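Local atomic coordinates of adenylate kinase (Cryptosporidium parvum Iowa II, PDB entry 3BE4), a protein that probably transfers a phosphate group from ATP to AMP, and is seen here holding the two-substrate mimic bis(adenosine)-5'-pentaphosphate. Residues N169-A172 / V173-L177; D178-H181 / K182-P186; R93-P96 / Q97-L101. All blocks are in the same frame, centred on the assembly; numbering follows the deposited sequence.

Interaction 1: N169-A172 / V173-L177. With AP5 (bis(adenosine)-5'-pentaphosphate), chain C.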
loop_
_atom_site.group_PDB
_atom_site.type_symbol
_atom_site.label_atom_id
_atom_site.label_comp_id
_atom_site.label_asym_id
_atom_site.label_seq_id
_atom_site.Cartn_x
_atom_site.Cartn_y
_atom_site.Cartn_z
ATOM N N ASN A 169 -10.384 12.923 5.120
ATOM C CA ASN A 169 -10.926 14.286 5.270
ATOM C C ASN A 169 -9.905 15.250 4.583
ATOM O O ASN A 169 -8.716 14.894 4.373
ATOM C CB ASN A 169 -11.027 14.578 6.763
ATOM C CG ASN A 169 -9.632 14.558 7.480
ATOM O OD1 ASN A 169 -8.843 15.626 7.532
ATOM N ND2 ASN A 169 -9.276 13.426 8.087
ATOM N N ALA A 170 -10.373 16.461 4.222
ATOM C CA ALA A 170 -9.596 17.334 3.332
ATOM C C ALA A 170 -8.241 17.697 3.941
ATOM O O ALA A 170 -7.227 17.633 3.216
ATOM C CB ALA A 170 -10.377 18.677 3.080
ATOM N N GLU A 171 -8.186 18.040 5.237
ATOM C CA GLU A 171 -6.876 18.459 5.784
ATOM C C GLU A 171 -5.888 17.295 5.824
ATOM O O GLU A 171 -4.702 17.426 5.466
ATOM C CB GLU A 171 -7.014 19.001 7.189
ATOM C CG GLU A 171 -5.738 19.603 7.746
ATOM C CD GLU A 171 -4.984 20.548 6.743
ATOM O OE1 GLU A 171 -5.504 21.649 6.310
ATOM O OE2 GLU A 171 -3.865 20.115 6.356
ATOM N N ALA A 172 -6.371 16.090 6.254
ATOM C CA ALA A 172 -5.438 14.934 6.212
ATOM C C ALA A 172 -4.962 14.546 4.796
ATOM O O ALA A 172 -3.858 14.030 4.621
ATOM C CB ALA A 172 -6.203 13.663 6.817
ATOM N N VAL A 173 -5.844 14.700 3.802
ATOM C CA VAL A 173 -5.382 14.431 2.376
ATOM C C VAL A 173 -4.248 15.327 2.028
ATOM O O VAL A 173 -3.261 14.900 1.466
ATOM C CB VAL A 173 -6.504 14.529 1.370
ATOM C CG1 VAL A 173 -6.015 14.504 -0.025
ATOM C CG2 VAL A 173 -7.515 13.380 1.643
ATOM N N LYS A 174 -4.393 16.601 2.432
ATOM C CA LYS A 174 -3.242 17.561 2.212
ATOM C C LYS A 174 -1.984 17.152 2.931
ATOM O O LYS A 174 -0.914 17.161 2.299
ATOM C CB LYS A 174 -3.717 18.953 2.679
ATOM C CG LYS A 174 -2.723 20.100 2.234
ATOM C CD LYS A 174 -3.197 21.456 2.811
ATOM C CE LYS A 174 -2.259 22.591 2.435
ATOM N NZ LYS A 174 -2.733 23.871 3.173
ATOM N N VAL A 175 -2.081 16.772 4.178
ATOM C CA VAL A 175 -0.917 16.208 4.963
ATOM C C VAL A 175 -0.313 15.009 4.264
ATOM O O VAL A 175 0.881 14.976 4.019
ATOM C CB VAL A 175 -1.257 15.966 6.382
ATOM C CG1 VAL A 175 -0.056 15.478 7.117
ATOM C CG2 VAL A 175 -1.708 17.304 6.958
ATOM N N ARG A 176 -1.187 14.027 3.894
ATOM C CA ARG A 176 -0.712 12.835 3.290
ATOM C C ARG A 176 0.099 13.092 2.031
ATOM O O ARG A 176 1.184 12.497 1.820
ATOM C CB ARG A 176 -1.902 11.838 2.918
ATOM C CG ARG A 176 -2.427 11.140 4.182
ATOM C CD ARG A 176 -3.928 10.887 4.127
ATOM N NE ARG A 176 -4.129 9.737 3.212
ATOM C CZ ARG A 176 -5.371 9.417 2.793
ATOM N NH1 ARG A 176 -6.460 10.169 3.112
ATOM N NH2 ARG A 176 -5.536 8.372 1.920
ATOM N N LEU A 177 -0.430 13.972 1.155
ATOM C CA LEU A 177 0.307 14.334 -0.045
ATOM C C LEU A 177 1.636 15.077 0.321
ATOM O O LEU A 177 2.675 14.781 -0.287
ATOM C CB LEU A 177 -0.570 15.167 -0.931
ATOM C CG LEU A 177 -1.563 14.227 -1.678
ATOM C CD1 LEU A 177 -2.632 15.119 -2.338
ATOM C CD2 LEU A 177 -0.846 13.436 -2.687
HETATM P PA AP5 C . -2.649 3.693 3.951
HETATM O O1A AP5 C . -3.886 2.865 4.337
HETATM O O2A AP5 C . -1.582 3.071 3.179
HETATM O O3A AP5 C . -3.134 5.031 3.219
HETATM P PB AP5 C . -2.418 5.950 2.138
HETATM O O1B AP5 C . -0.973 5.869 2.252
HETATM O O2B AP5 C . -3.135 7.305 2.185
HETATM O O3B AP5 C . -2.881 5.131 0.746
HETATM P PG AP5 C . -4.290 4.580 0.341
HETATM O O1G AP5 C . -5.282 5.675 0.529
HETATM O O2G AP5 C . -4.461 3.295 1.044
HETATM O O3G AP5 C . -3.960 4.408 -1.195
HETATM P PD AP5 C . -3.843 3.134 -2.207
HETATM O O1D AP5 C . -3.983 1.907 -1.414
HETATM O O2D AP5 C . -2.652 3.402 -3.030
HETATM O O3D AP5 C . -5.094 3.376 -3.175
HETATM P PE AP5 C . -6.432 2.517 -3.283
HETATM O O1E AP5 C . -7.065 2.482 -1.996
HETATM O O2E AP5 C . -6.188 1.201 -3.994
HETATM O O5F AP5 C . -1.920 4.313 5.231
HETATM C C5F AP5 C . -2.850 4.834 6.194
HETATM C C4F AP5 C . -1.948 5.786 7.084
HETATM O O4F AP5 C . -1.282 4.957 8.007
HETATM C C3F AP5 C . -0.896 6.601 6.434
HETATM O O3F AP5 C . -1.410 7.802 5.901
HETATM C C2F AP5 C . -0.033 6.846 7.690
HETATM O O2F AP5 C . -0.726 7.738 8.646
HETATM C C1F AP5 C . 0.027 5.473 8.334
HETATM N N9A AP5 C . 1.076 4.682 7.748
HETATM C C8A AP5 C . 0.832 3.554 6.917
HETATM N N7A AP5 C . 1.978 3.013 6.539
HETATM C C5A AP5 C . 3.006 3.751 7.162
HETATM C C6A AP5 C . 4.377 3.587 7.165
HETATM N N6A AP5 C . 5.121 2.760 6.421
HETATM N N1A AP5 C . 5.068 4.554 7.936
HETATM C C2A AP5 C . 4.382 5.417 8.653
HETATM N N3A AP5 C . 3.045 5.607 8.690
HETATM C C4A AP5 C . 2.322 4.651 7.945
HETATM O O5J AP5 C . -7.220 3.377 -4.335
HETATM C C5J AP5 C . -7.802 4.712 -3.933
HETATM C C4J AP5 C . -9.093 4.844 -4.771
HETATM O O4J AP5 C . -8.888 4.887 -6.196
HETATM C C3J AP5 C . -10.121 3.766 -4.419
HETATM O O3J AP5 C . -11.413 4.335 -4.428
HETATM C C2J AP5 C . -9.954 2.931 -5.650
HETATM O O2J AP5 C . -11.150 2.227 -5.954
HETATM C C1J AP5 C . -9.751 3.791 -6.819
HETATM N N9B AP5 C . -8.944 3.351 -7.916
HETATM C C8B AP5 C . -7.868 2.467 -7.865
HETATM N N7B AP5 C . -7.345 2.377 -9.102
HETATM C C5B AP5 C . -8.073 3.183 -9.944
HETATM C C6B AP5 C . -7.890 3.621 -11.293
HETATM N N6B AP5 C . -6.899 3.111 -12.025
HETATM N N1B AP5 C . -8.794 4.499 -11.809
HETATM C C2B AP5 C . -9.774 5.068 -10.982
HETATM N N3B AP5 C . -9.941 4.761 -9.660
HETATM C C4B AP5 C . -9.027 3.884 -9.102
HETATM O O HOH W 1 -4.209 23.770 5.411
#

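Interaction 2: D178-H181 / K182-P186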
loop_
_atom_site.group_PDB
_atom_site.type_symbol
_atom_site.label_atom_id
_atom_site.label_comp_id
_atom_site.label_asym_id
_atom_site.label_seq_id
_atom_site.Cartn_x
_atom_site.Cartn_y
_atom_site.Cartn_z
ATOM N N ASP A 178 1.571 15.992 1.263
ATOM C CA ASP A 178 2.780 16.792 1.563
ATOM C C ASP A 178 3.899 15.889 2.078
ATOM O O ASP A 178 5.102 15.943 1.622
ATOM C CB ASP A 178 2.419 17.800 2.624
ATOM C CG ASP A 178 3.520 18.832 2.816
ATOM O OD1 ASP A 178 4.001 19.321 1.795
ATOM O OD2 ASP A 178 3.951 19.080 3.982
ATOM N N VAL A 179 3.561 15.031 3.062
ATOM C CA VAL A 179 4.632 14.146 3.653
ATOM C C VAL A 179 5.089 13.112 2.602
ATOM O O VAL A 179 6.276 12.697 2.573
ATOM C CB VAL A 179 4.219 13.509 4.992
ATOM C CG1 VAL A 179 3.762 14.637 6.001
ATOM C CG2 VAL A 179 2.956 12.644 4.813
ATOM N N PHE A 180 4.151 12.649 1.740
ATOM C CA PHE A 180 4.591 11.802 0.625
ATOM C C PHE A 180 5.651 12.477 -0.292
ATOM O O PHE A 180 6.715 11.898 -0.491
ATOM C CB PHE A 180 3.421 11.432 -0.282
ATOM C CG PHE A 180 3.892 10.804 -1.568
ATOM C CD1 PHE A 180 4.332 9.447 -1.590
ATOM C CD2 PHE A 180 3.883 11.503 -2.756
ATOM C CE1 PHE A 180 4.828 8.868 -2.754
ATOM C CE2 PHE A 180 4.272 10.853 -3.968
ATOM C CZ PHE A 180 4.827 9.593 -3.920
ATOM N N HIS A 181 5.453 13.767 -0.662
ATOM C CA HIS A 181 6.439 14.399 -1.548
ATOM C C HIS A 181 7.755 14.664 -0.800
ATOM O O HIS A 181 8.813 14.492 -1.436
ATOM C CB HIS A 181 5.778 15.665 -2.087
ATOM C CG HIS A 181 4.742 15.372 -3.144
ATOM N ND1 HIS A 181 5.065 14.747 -4.319
ATOM C CD2 HIS A 181 3.413 15.649 -3.214
ATOM C CE1 HIS A 181 3.992 14.648 -5.087
ATOM N NE2 HIS A 181 2.982 15.207 -4.445
ATOM N N LYS A 182 7.674 15.035 0.489
ATOM C CA LYS A 182 8.889 15.329 1.265
ATOM C C LYS A 182 9.704 14.074 1.620
ATOM O O LYS A 182 10.975 14.028 1.540
ATOM C CB LYS A 182 8.505 16.083 2.538
ATOM C CG LYS A 182 8.134 17.529 2.209
ATOM C CD LYS A 182 7.598 18.275 3.518
ATOM C CE LYS A 182 7.299 19.832 3.339
ATOM N NZ LYS A 182 6.919 20.295 1.984
ATOM N N GLN A 183 9.040 13.026 2.101
ATOM C CA GLN A 183 9.686 11.873 2.765
ATOM C C GLN A 183 9.684 10.606 1.961
ATOM O O GLN A 183 10.627 9.790 2.108
ATOM C CB GLN A 183 9.062 11.623 4.153
ATOM C CG GLN A 183 9.517 12.725 5.095
ATOM C CD GLN A 183 9.014 12.596 6.486
ATOM O OE1 GLN A 183 9.400 11.703 7.238
ATOM N NE2 GLN A 183 8.149 13.516 6.861
ATOM N N THR A 184 8.624 10.391 1.159
ATOM C CA THR A 184 8.472 9.081 0.470
ATOM C C THR A 184 9.061 9.157 -0.909
ATOM O O THR A 184 9.708 8.241 -1.323
ATOM C CB THR A 184 6.996 8.721 0.412
ATOM O OG1 THR A 184 6.501 8.715 1.748
ATOM C CG2 THR A 184 6.847 7.288 -0.241
ATOM N N ALA A 185 8.793 10.242 -1.649
ATOM C CA ALA A 185 9.289 10.386 -3.003
ATOM C C ALA A 185 10.818 10.132 -3.225
ATOM O O ALA A 185 11.160 9.544 -4.273
ATOM C CB ALA A 185 8.858 11.697 -3.548
ATOM N N PRO A 186 11.683 10.475 -2.253
ATOM C CA PRO A 186 13.137 10.128 -2.276
ATOM C C PRO A 186 13.481 8.661 -2.417
ATOM O O PRO A 186 14.612 8.300 -2.810
ATOM C CB PRO A 186 13.620 10.549 -0.892
ATOM C CG PRO A 186 12.835 11.761 -0.598
ATOM C CD PRO A 186 11.415 11.318 -1.046
HETATM O O HOH W 2 5.684 18.355 0.035
#

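Interaction 3: R93-P96 / Q97-L101. With AP5 (bis(adenosine)-5'-pentaphosphate), chain C.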
loop_
_atom_site.group_PDB
_atom_site.type_symbol
_atom_site.label_atom_id
_atom_site.label_comp_id
_atom_site.label_asym_id
_atom_site.label_seq_id
_atom_site.Cartn_x
_atom_site.Cartn_y
_atom_site.Cartn_z
ATOM N N ARG A 93 8.087 3.986 3.579
ATOM C CA ARG A 93 7.665 5.245 3.054
ATOM C C ARG A 93 8.633 6.321 3.558
ATOM O O ARG A 93 8.410 7.472 3.295
ATOM C CB ARG A 93 6.049 5.431 3.217
ATOM C CG ARG A 93 5.601 5.592 4.562
ATOM C CD ARG A 93 4.196 6.139 4.453
ATOM N NE ARG A 93 3.210 5.056 4.145
ATOM C CZ ARG A 93 1.966 5.345 3.783
ATOM N NH1 ARG A 93 1.501 6.583 3.564
ATOM N NH2 ARG A 93 1.133 4.273 3.638
ATOM N N THR A 94 9.744 5.934 4.221
ATOM C CA THR A 94 10.818 6.868 4.566
ATOM C C THR A 94 12.137 6.106 4.297
ATOM O O THR A 94 12.178 4.874 4.217
ATOM C CB THR A 94 10.844 7.271 6.055
ATOM O OG1 THR A 94 11.103 6.071 6.862
ATOM C CG2 THR A 94 9.571 7.919 6.473
ATOM N N ILE A 95 13.234 6.843 4.227
ATOM C CA ILE A 95 14.515 6.265 4.023
ATOM C C ILE A 95 14.893 5.368 5.233
ATOM O O ILE A 95 15.354 4.272 4.924
ATOM C CB ILE A 95 15.633 7.411 3.748
ATOM C CG1 ILE A 95 15.319 8.096 2.452
ATOM C CG2 ILE A 95 16.985 6.748 3.677
ATOM C CD1 ILE A 95 15.456 7.111 1.233
ATOM N N PRO A 96 14.737 5.778 6.533
ATOM C CA PRO A 96 14.991 4.811 7.637
ATOM C C PRO A 96 14.196 3.526 7.540
ATOM O O PRO A 96 14.713 2.465 7.838
ATOM C CB PRO A 96 14.737 5.592 8.942
ATOM C CG PRO A 96 15.008 7.037 8.457
ATOM C CD PRO A 96 14.487 7.162 7.056
ATOM N N GLN A 97 12.996 3.614 6.991
ATOM C CA GLN A 97 12.234 2.287 6.784
ATOM C C GLN A 97 12.839 1.462 5.701
ATOM O O GLN A 97 12.820 0.247 5.828
ATOM C CB GLN A 97 10.819 2.626 6.424
ATOM C CG GLN A 97 10.081 3.195 7.636
ATOM C CD GLN A 97 8.604 3.604 7.304
ATOM O OE1 GLN A 97 8.069 3.107 6.314
ATOM N NE2 GLN A 97 8.022 4.587 8.067
ATOM N N ALA A 98 13.298 2.087 4.609
ATOM C CA ALA A 98 13.967 1.344 3.497
ATOM C C ALA A 98 15.260 0.642 4.027
ATOM O O ALA A 98 15.538 -0.498 3.685
ATOM C CB ALA A 98 14.344 2.281 2.328
ATOM N N GLU A 99 16.019 1.401 4.797
ATOM C CA GLU A 99 17.271 0.821 5.359
ATOM C C GLU A 99 16.902 -0.316 6.331
ATOM O O GLU A 99 17.663 -1.298 6.433
ATOM C CB GLU A 99 18.088 1.938 6.066
ATOM C CG GLU A 99 18.525 3.051 5.097
ATOM C CD GLU A 99 19.091 4.257 5.786
ATOM O OE1 GLU A 99 18.661 4.603 6.944
ATOM O OE2 GLU A 99 19.935 4.906 5.077
ATOM N N GLY A 100 15.827 -0.137 7.117
ATOM C CA GLY A 100 15.422 -1.118 8.120
ATOM C C GLY A 100 14.987 -2.345 7.348
ATOM O O GLY A 100 15.330 -3.444 7.709
ATOM N N LEU A 101 14.224 -2.172 6.264
ATOM C CA LEU A 101 13.879 -3.327 5.437
ATOM C C LEU A 101 15.095 -4.072 4.809
ATOM O O LEU A 101 15.102 -5.334 4.795
ATOM C CB LEU A 101 12.916 -2.911 4.275
ATOM C CG LEU A 101 12.474 -4.086 3.297
ATOM C CD1 LEU A 101 11.732 -5.188 4.060
ATOM C CD2 LEU A 101 11.671 -3.489 2.154
HETATM P PA AP5 C . -2.649 3.693 3.951
HETATM O O1A AP5 C . -3.886 2.865 4.337
HETATM O O2A AP5 C . -1.582 3.071 3.179
HETATM O O3A AP5 C . -3.134 5.031 3.219
HETATM P PB AP5 C . -2.418 5.950 2.138
HETATM O O1B AP5 C . -0.973 5.869 2.252
HETATM O O2B AP5 C . -3.135 7.305 2.185
HETATM O O3B AP5 C . -2.881 5.131 0.746
HETATM P PG AP5 C . -4.290 4.580 0.341
HETATM O O1G AP5 C . -5.282 5.675 0.529
HETATM O O2G AP5 C . -4.461 3.295 1.044
HETATM O O3G AP5 C . -3.960 4.408 -1.195
HETATM P PD AP5 C . -3.843 3.134 -2.207
HETATM O O1D AP5 C . -3.983 1.907 -1.414
HETATM O O2D AP5 C . -2.652 3.402 -3.030
HETATM O O3D AP5 C . -5.094 3.376 -3.175
HETATM P PE AP5 C . -6.432 2.517 -3.283
HETATM O O1E AP5 C . -7.065 2.482 -1.996
HETATM O O2E AP5 C . -6.188 1.201 -3.994
HETATM O O5F AP5 C . -1.920 4.313 5.231
HETATM C C5F AP5 C . -2.850 4.834 6.194
HETATM C C4F AP5 C . -1.948 5.786 7.084
HETATM O O4F AP5 C . -1.282 4.957 8.007
HETATM C C3F AP5 C . -0.896 6.601 6.434
HETATM O O3F AP5 C . -1.410 7.802 5.901
HETATM C C2F AP5 C . -0.033 6.846 7.690
HETATM O O2F AP5 C . -0.726 7.738 8.646
HETATM C C1F AP5 C . 0.027 5.473 8.334
HETATM N N9A AP5 C . 1.076 4.682 7.748
HETATM C C8A AP5 C . 0.832 3.554 6.917
HETATM N N7A AP5 C . 1.978 3.013 6.539
HETATM C C5A AP5 C . 3.006 3.751 7.162
HETATM C C6A AP5 C . 4.377 3.587 7.165
HETATM N N6A AP5 C . 5.121 2.760 6.421
HETATM N N1A AP5 C . 5.068 4.554 7.936
HETATM C C2A AP5 C . 4.382 5.417 8.653
HETATM N N3A AP5 C . 3.045 5.607 8.690
HETATM C C4A AP5 C . 2.322 4.651 7.945
HETATM O O5J AP5 C . -7.220 3.377 -4.335
HETATM C C5J AP5 C . -7.802 4.712 -3.933
HETATM C C4J AP5 C . -9.093 4.844 -4.771
HETATM O O4J AP5 C . -8.888 4.887 -6.196
HETATM C C3J AP5 C . -10.121 3.766 -4.419
HETATM O O3J AP5 C . -11.413 4.335 -4.428
HETATM C C2J AP5 C . -9.954 2.931 -5.650
HETATM O O2J AP5 C . -11.150 2.227 -5.954
HETATM C C1J AP5 C . -9.751 3.791 -6.819
HETATM N N9B AP5 C . -8.944 3.351 -7.916
HETATM C C8B AP5 C . -7.868 2.467 -7.865
HETATM N N7B AP5 C . -7.345 2.377 -9.102
HETATM C C5B AP5 C . -8.073 3.183 -9.944
HETATM C C6B AP5 C . -7.890 3.621 -11.293
HETATM N N6B AP5 C . -6.899 3.111 -12.025
HETATM N N1B AP5 C . -8.794 4.499 -11.809
HETATM C C2B AP5 C . -9.774 5.068 -10.982
HETATM N N3B AP5 C . -9.941 4.761 -9.660
HETATM C C4B AP5 C . -9.027 3.884 -9.102
#

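Interaction 1: N169-A172 / V173-L177
Val173 N donates to Asn169 O over 2.9 Å, the opening rung of the i to i+4 ladder in helix 170-184, and Asn169 itself is the N-cap of that helix. The same residue therefore serves twice: its carbonyl takes Val173 N, while its side-chain OD1 takes Ala172 N at 2.8 Å. Ala172 N stands above the plane of the side-chain amide, not on a lone pair, yet the N-H points nearly straight at OD1 (166°). The other end of that amide is used as well, ND2 giving a hydrogen bond to Asp166 O, so the cap is held from two directions. The next rungs are regular: Lys174 N to Ala170 O, Val175 N to Glu171 O and Arg176 N to Ala172 O.

On the outer surface Glu171 was modelled in two conformers. In one of them the chain bends back at chi2 (45°), which brings OE2 against Val175 CG2 at 3.6 Å and near Lys174 CD, the two charged side chains crossing at a slant. In that conformer a water may link Glu171 OE1 to Lys174 NZ, a bridge that is tentative.

On the inner surface Val173 lies on Ile126 and Ile129 of helix 122-130, and Arg176 runs past the Ala172 carbonyl toward the bound bis(adenosine)-5'-pentaphosphate. Bends at chi2 and chi3 turn its guanidinium edge-on to the phosphate chain, with NH1 in a salt bridge to Asp168. Arg132 and Arg165 gather nearby, consistent with a pocket built for phosphates. Both NE and NH2 of Arg176 converge on one phosphate oxygen of the inhibitor, O2B, which lies in the guanidinium plane, 2.8 Å from NE and 2.6 Å from NH2.

Interaction 2: D178-H181 / K182-P186
Asp178 and Lys182 pair one turn apart on the solvent-facing side of helix 170-184, where Lys182 NZ makes a salt bridge to Asp178 OD1 at 3.1 Å. The lysine chain runs extended from CA to CE and then folds at chi4 (28°), which brings NZ to the syn side of OD1, a little out of the carboxylate plane. A water joins the pair, donating to Asp178 OD1 and to Asp178 O and accepting from Lys182 NZ.

Phe180 and Thr184 meet on the buried side. The phenyl CG is anti to the backbone N (chi1 169°), and the ring reaches along the helix until CD1 is 3.4 Å from Thr184 CB, with CG2 close to both CD1 and CE1; the two side chains stand roughly at a right angle. Thr184 OG1 turns from the ring to Arg93 O, its hydrogen-bond partner. Phe180 CD2 also sits 3.8 Å above the centre of the His181 imidazole, and NE2 of that ring is hydrogen-bonded to Asp122.

Here the helix widens into a pi-type turn. Phe180 O accepts from Thr184 N at 2.9 Å and again from Ala185 N at 2.9 Å. The i+5 bond is the straighter of the two. Pro186 follows directly, and a proline nitrogen has no hydrogen to continue the ladder. Phe180 O thus gathers two N-H groups in the wider turn, while the Asp178 carboxylate, with the lysine and a water at OD1, would be expected to stay ionised.

Interaction 3: R93-P96 / Q97-L101
Gln97 OE1 accepts Arg93 N at 2.9 Å, the donor standing above the amide plane and not on a lone pair. The same OE1 takes the adenine amino group of the inhibitor, N6A, at 3.0 Å. Gln97 NE2 donates to adenine N1A at 3.0 Å, so the amide at the end of the extended side chain meets two neighbouring positions on the base edge. Arg93 lies over the same adenine: CG and CD cover C6A, NE comes 3.3 Å from C5A, and one guanidinium face looks onto N9A. Beyond the base, NH1 and NH2 both grip phosphate oxygen O1B, and NH2 adds a weak bond to O2A.

The second shell fixes these groups. Arg93 NE is hydrogen-bonded to Gly90 O, and Asp66 takes bonds from both Gln97 NE2 and Thr94 OG1. Thr94 is the N-cap of helix 95-108: with chi1 at 63°, OG1 turns back to accept Gln97 N at 3.1 Å. Ala98 N then bonds to Thr94 O.

The paired donor and acceptor of Gln97 match the amino group and N1 of adenine, consistent with recognition of the base by the amide, while Arg93 supplies positive charge to the phosphates.

How the interactions relate
From the N terminus, interaction 3 comes first, at the start of helix 95-108, just after strand 86-89 of the parallel sheet. Interactions 1 and 2 follow much later, in the first and the later turns of helix 170-184. Each closes only a local turn; the three run in series, and none nests within or crosses another. Interactions 1 and 2 adjoin in sequence, their centres about 13 Å apart. Residues 182-186 touch the entry to helix 95-108, with Gln183 OE1 against Thr94 CG2. Interactions 1 and 3 do not touch, but the bound inhibitor links them through its phosphate chain.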